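Local coordinates for ferric uptake regulation protein (Vibrio cholerae, PDB 2W57) that probably represses iron-uptake genes as a dimeric, metal-dependent DNA-binding regulator, and binds zinc at two sites in each subunit, at residues Gln6-Ala11 with Asn60-Ala65; Arg70-Phe73 with Lys77-Phe80. All coordinates share one frame; numbering follows the deposited sequence.

Interaction 1 of 2, residues Gln6-Ala11 with Asn60-Ala65; sequences QALKDA and NQFDDA
L8 and F62 meet at a slant: one methyl of the leucine, CD2, settles against the far end of the phenylalanine ring, 3.8 Å from CE1 and 4.0 Å from CZ. Both side chains leave their helices at an angle to the gap and close it with their ends. In each the CG lies beside the backbone N and anti to the carbonyl carbon (chi1 -76° in L8, -77° in F62), which turns the far side of the ring, CE1 and CZ, toward the leucine methyl. A branched leucine and a large aromatic suit these buried places, since L20 and L23 of helix 17-26 also pack on L8, while L26, L13 and V68 line F62. Here the short N-terminal helix 4-10 lies over the helical core of the winged-helix DNA-binding domain of a Fur protein, beside the end of helix 52-64. Farther along both segments the backbones draw closer, and here small side chains fit. A11 and A65 point at each other, their CB atoms 4.0 Å apart and their CA atoms 5.6 Å apart. The CB of A65 also lies 3.6 Å from the carbonyl O of A11, and I67 packs against A11.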
loop_
_atom_site.group_PDB
_atom_site.type_symbol
_atom_site.label_atom_id
_atom_site.label_comp_id
_atom_site.label_asym_id
_atom_site.label_seq_id
_atom_site.Cartn_x
_atom_site.Cartn_y
_atom_site.Cartn_z
ATOM N N GLN A 6 -15.212 -26.691 4.638
ATOM C CA GLN A 6 -14.255 -27.310 3.737
ATOM C C GLN A 6 -13.192 -26.309 3.278
ATOM O O GLN A 6 -11.993 -26.610 3.300
ATOM C CB GLN A 6 -14.980 -27.941 2.536
ATOM C CG GLN A 6 -14.161 -28.994 1.779
ATOM C CD GLN A 6 -13.583 -30.047 2.701
ATOM O OE1 GLN A 6 -14.303 -30.664 3.486
ATOM N NE2 GLN A 6 -12.273 -30.247 2.624
ATOM N N ALA A 7 -13.637 -25.119 2.878
ATOM C CA ALA A 7 -12.734 -24.046 2.482
ATOM C C ALA A 7 -11.695 -23.751 3.563
ATOM O O ALA A 7 -10.507 -23.642 3.254
ATOM C CB ALA A 7 -13.516 -22.796 2.123
ATOM N N LEU A 8 -12.138 -23.645 4.823
ATOM C CA LEU A 8 -11.214 -23.406 5.942
ATOM C C LEU A 8 -10.222 -24.546 6.086
ATOM O O LEU A 8 -9.013 -24.313 6.134
ATOM C CB LEU A 8 -11.946 -23.177 7.280
ATOM C CG LEU A 8 -12.656 -21.860 7.628
ATOM C CD1 LEU A 8 -13.098 -21.905 9.058
ATOM C CD2 LEU A 8 -11.763 -20.675 7.430
ATOM N N LYS A 9 -10.738 -25.772 6.144
ATOM C CA LYS A 9 -9.900 -26.954 6.330
ATOM C C LYS A 9 -8.952 -27.129 5.154
ATOM O O LYS A 9 -7.782 -27.477 5.339
ATOM C CB LYS A 9 -10.742 -28.215 6.529
ATOM C CG LYS A 9 -11.582 -28.205 7.804
ATOM C CD LYS A 9 -11.793 -29.617 8.340
ATOM C CE LYS A 9 -13.101 -29.759 9.105
ATOM N NZ LYS A 9 -14.267 -29.702 8.179
ATOM N N ASP A 10 -9.444 -26.842 3.950
ATOM C CA ASP A 10 -8.631 -26.977 2.749
ATOM C C ASP A 10 -7.546 -25.912 2.601
ATOM O O ASP A 10 -6.679 -26.036 1.742
ATOM C CB ASP A 10 -9.508 -27.081 1.501
ATOM C CG ASP A 10 -9.831 -28.538 1.130
ATOM O OD1 ASP A 10 -9.730 -29.443 2.005
ATOM O OD2 ASP A 10 -10.180 -28.782 -0.050
ATOM N N ALA A 11 -7.588 -24.884 3.447
ATOM C CA ALA A 11 -6.528 -23.880 3.508
ATOM C C ALA A 11 -5.566 -24.146 4.676
ATOM O O ALA A 11 -4.720 -23.310 5.007
ATOM C CB ALA A 11 -7.130 -22.481 3.605
ATOM N N ASN A 60 -5.297 -11.718 8.964
ATOM C CA ASN A 60 -3.899 -12.129 8.792
ATOM C C ASN A 60 -3.700 -13.622 8.494
ATOM O O ASN A 60 -2.881 -13.989 7.631
ATOM C CB ASN A 60 -3.080 -11.792 10.026
ATOM C CG ASN A 60 -2.468 -10.443 9.944
ATOM O OD1 ASN A 60 -3.115 -9.429 10.249
ATOM N ND2 ASN A 60 -1.205 -10.401 9.530
ATOM N N GLN A 61 -4.411 -14.467 9.246
ATOM C CA GLN A 61 -4.346 -15.917 9.087
ATOM C C GLN A 61 -4.899 -16.278 7.706
ATOM O O GLN A 61 -4.357 -17.140 7.021
ATOM C CB GLN A 61 -5.138 -16.626 10.203
ATOM C CG GLN A 61 -4.683 -16.308 11.622
ATOM C CD GLN A 61 -5.636 -16.816 12.750
ATOM O OE1 GLN A 61 -6.884 -16.852 12.622
ATOM N NE2 GLN A 61 -5.026 -17.195 13.876
ATOM N N PHE A 62 -5.962 -15.594 7.292
ATOM C CA PHE A 62 -6.531 -15.788 5.962
ATOM C C PHE A 62 -5.554 -15.336 4.877
ATOM O O PHE A 62 -5.462 -15.960 3.815
ATOM C CB PHE A 62 -7.832 -14.999 5.824
ATOM C CG PHE A 62 -9.011 -15.624 6.502
ATOM C CD1 PHE A 62 -8.866 -16.757 7.293
ATOM C CD2 PHE A 62 -10.280 -15.064 6.352
ATOM C CE1 PHE A 62 -9.974 -17.334 7.903
ATOM C CE2 PHE A 62 -11.383 -15.619 6.962
ATOM C CZ PHE A 62 -11.239 -16.759 7.741
ATOM N N ASP A 63 -4.842 -14.239 5.145
ATOM C CA ASP A 63 -3.822 -13.723 4.223
ATOM C C ASP A 63 -2.730 -14.782 3.955
ATOM O O ASP A 63 -2.470 -15.139 2.805
ATOM C CB ASP A 63 -3.220 -12.425 4.758
ATOM C CG ASP A 63 -2.469 -11.643 3.694
ATOM O OD1 ASP A 63 -2.167 -12.200 2.618
ATOM O OD2 ASP A 63 -2.176 -10.458 3.932
ATOM N N ASP A 64 -2.134 -15.303 5.023
ATOM C CA ASP A 64 -1.103 -16.319 4.898
ATOM C C ASP A 64 -1.606 -17.638 4.314
ATOM O O ASP A 64 -0.860 -18.296 3.591
ATOM C CB ASP A 64 -0.430 -16.575 6.247
ATOM C CG ASP A 64 0.035 -15.292 6.921
ATOM O OD1 ASP A 64 0.482 -14.346 6.207
ATOM O OD2 ASP A 64 -0.047 -15.246 8.177
ATOM N N ALA A 65 -2.844 -18.024 4.631
ATOM C CA ALA A 65 -3.437 -19.256 4.098
ATOM C C ALA A 65 -3.904 -19.142 2.627
ATOM O O ALA A 65 -4.348 -20.130 2.024
ATOM C CB ALA A 65 -4.584 -19.727 4.993
#

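Interaction 2 of 2, residues Arg70-Phe73 with Lys77-Phe80; sequences RHHF and KSVF
K77 meets F73 through its carbonyl where the hairpin opens into its turn: the O points almost straight at F73 N, 2.6 Å away, and accepts a hydrogen bond from it. The lysine chain, CG anti to its own N (chi1 -160°) and extended beyond, leads away from F73 to a salt bridge with E38, as suits a long charged side chain at a partly exposed position in the loop. S78 pairs with H72 without backbone bonds, and its small hydroxyl leaves room for a neighbour: OG takes a hydrogen bond from R70 NH1 at 3.0 Å, in the guanidinium plane. H72 itself stacks on H72 of the second subunit. V79 turns to the other face of the sheet and exchanges two backbone bonds with H71, H71 N to V79 O at 2.8 Å and V79 N to H71 O at 2.9 Å. Its methyl CG2 sits over one face of the F73 ring, 3.7 Å from the centroid, a CH-pi contact suited to a buried beta-branched residue. F80 lies alongside R70, which lays its aliphatic CG over the ring, 3.9 Å from the centroid; F80 CZ in turn reaches a face of the guanidinium, the two planes 53° apart. H71 hydrogen-bonds Y128 and the zinc ligand E81, a second-shell residue beside the metal. The whole is an antiparallel beta hairpin, the wing of a winged-helix domain, running into a zinc site.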
loop_
_atom_site.group_PDB
_atom_site.type_symbol
_atom_site.label_atom_id
_atom_site.label_comp_id
_atom_site.label_asym_id
_atom_site.label_seq_id
_atom_site.Cartn_x
_atom_site.Cartn_y
_atom_site.Cartn_z
ATOM N N ARG A 70 -4.360 -9.021 0.858
ATOM C CA ARG A 70 -4.316 -7.699 1.481
ATOM C C ARG A 70 -3.800 -6.645 0.515
ATOM O O ARG A 70 -2.748 -6.819 -0.092
ATOM C CB ARG A 70 -3.461 -7.681 2.759
ATOM C CG ARG A 70 -3.810 -6.489 3.662
ATOM C CD ARG A 70 -2.677 -6.005 4.575
ATOM N NE ARG A 70 -2.538 -6.804 5.791
ATOM C CZ ARG A 70 -2.710 -6.361 7.041
ATOM N NH1 ARG A 70 -3.045 -5.092 7.308
ATOM N NH2 ARG A 70 -2.535 -7.210 8.045
ATOM N N HIS A 71 -4.547 -5.550 0.399
ATOM C CA HIS A 71 -4.089 -4.365 -0.323
ATOM C C HIS A 71 -3.882 -3.202 0.633
ATOM O O HIS A 71 -4.745 -2.926 1.468
ATOM C CB HIS A 71 -5.117 -3.944 -1.372
ATOM C CG HIS A 71 -5.361 -4.967 -2.433
ATOM N ND1 HIS A 71 -4.523 -5.131 -3.517
ATOM C CD2 HIS A 71 -6.353 -5.876 -2.582
ATOM C CE1 HIS A 71 -4.984 -6.102 -4.283
ATOM N NE2 HIS A 71 -6.097 -6.568 -3.740
ATOM N N HIS A 72 -2.754 -2.503 0.499
ATOM C CA HIS A 72 -2.495 -1.306 1.306
ATOM C C HIS A 72 -2.834 -0.045 0.521
ATOM O O HIS A 72 -2.124 0.309 -0.419
ATOM C CB HIS A 72 -1.042 -1.262 1.728
ATOM C CG HIS A 72 -0.627 -2.409 2.590
ATOM N ND1 HIS A 72 -0.588 -2.327 3.968
ATOM C CD2 HIS A 72 -0.210 -3.658 2.272
ATOM C CE1 HIS A 72 -0.173 -3.481 4.460
ATOM N NE2 HIS A 72 0.059 -4.307 3.453
ATOM N N PHE A 73 -3.917 0.631 0.892
ATOM C CA PHE A 73 -4.376 1.809 0.145
ATOM C C PHE A 73 -3.610 3.058 0.531
ATOM O O PHE A 73 -2.656 2.987 1.309
ATOM C CB PHE A 73 -5.869 2.023 0.353
ATOM C CG PHE A 73 -6.722 1.253 -0.597
ATOM C CD1 PHE A 73 -6.160 0.299 -1.447
ATOM C CD2 PHE A 73 -8.101 1.456 -0.628
ATOM C CE1 PHE A 73 -6.950 -0.424 -2.328
ATOM C CE2 PHE A 73 -8.906 0.727 -1.504
ATOM C CZ PHE A 73 -8.330 -0.212 -2.358
ATOM N N LYS A 77 -5.130 2.759 5.191
ATOM C CA LYS A 77 -6.115 1.701 4.993
ATOM C C LYS A 77 -5.571 0.424 4.321
ATOM O O LYS A 77 -5.012 0.482 3.224
ATOM C CB LYS A 77 -7.272 2.264 4.174
ATOM C CG LYS A 77 -8.579 1.506 4.265
ATOM C CD LYS A 77 -9.631 2.268 3.481
ATOM C CE LYS A 77 -11.026 1.892 3.903
ATOM N NZ LYS A 77 -12.016 2.708 3.144
ATOM N N SER A 78 -5.734 -0.713 5.004
ATOM C CA SER A 78 -5.641 -2.036 4.390
ATOM C C SER A 78 -7.042 -2.515 4.084
ATOM O O SER A 78 -7.908 -2.497 4.954
ATOM C CB SER A 78 -5.016 -3.058 5.335
ATOM O OG SER A 78 -3.762 -2.638 5.824
ATOM N N VAL A 79 -7.268 -2.942 2.848
ATOM C CA VAL A 79 -8.519 -3.594 2.477
ATOM C C VAL A 79 -8.234 -5.021 2.025
ATOM O O VAL A 79 -7.162 -5.331 1.474
ATOM C CB VAL A 79 -9.328 -2.812 1.389
ATOM C CG1 VAL A 79 -9.783 -1.457 1.916
ATOM C CG2 VAL A 79 -8.523 -2.622 0.130
ATOM N N PHE A 80 -9.204 -5.887 2.267
ATOM C CA PHE A 80 -9.077 -7.290 1.977
ATOM C C PHE A 80 -10.152 -7.701 0.976
ATOM O O PHE A 80 -11.170 -7.030 0.822
ATOM C CB PHE A 80 -9.208 -8.097 3.269
ATOM C CG PHE A 80 -8.169 -7.758 4.323
ATOM C CD1 PHE A 80 -7.068 -8.585 4.523
ATOM C CD2 PHE A 80 -8.308 -6.623 5.132
ATOM C CE1 PHE A 80 -6.119 -8.295 5.500
ATOM C CE2 PHE A 80 -7.361 -6.314 6.107
ATOM C CZ PHE A 80 -6.258 -7.152 6.292
#

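Interactions 1 and 2 follow one another along the chain, their centres about 18 Å apart. Interaction 1 joins helix 4-10 to the end of helix 52-64; after a short turn the chain enters strand 68-72, which interaction 2 pairs with strand 78-82 in a three-stranded antiparallel sheet completed by strand 34-35. The two also touch, since D63 packs against R70, and L59 of the same helix covers F80. Helix 52-64 therefore links the outer helical end of the DNA-binding domain to its hairpin. Strand 78-82 carries the zinc ligand E81, and H33 precedes strand 34-35, so this domain shares a metal site with H88 and H90, consistent with metal binding influencing how the DNA-binding domain is placed.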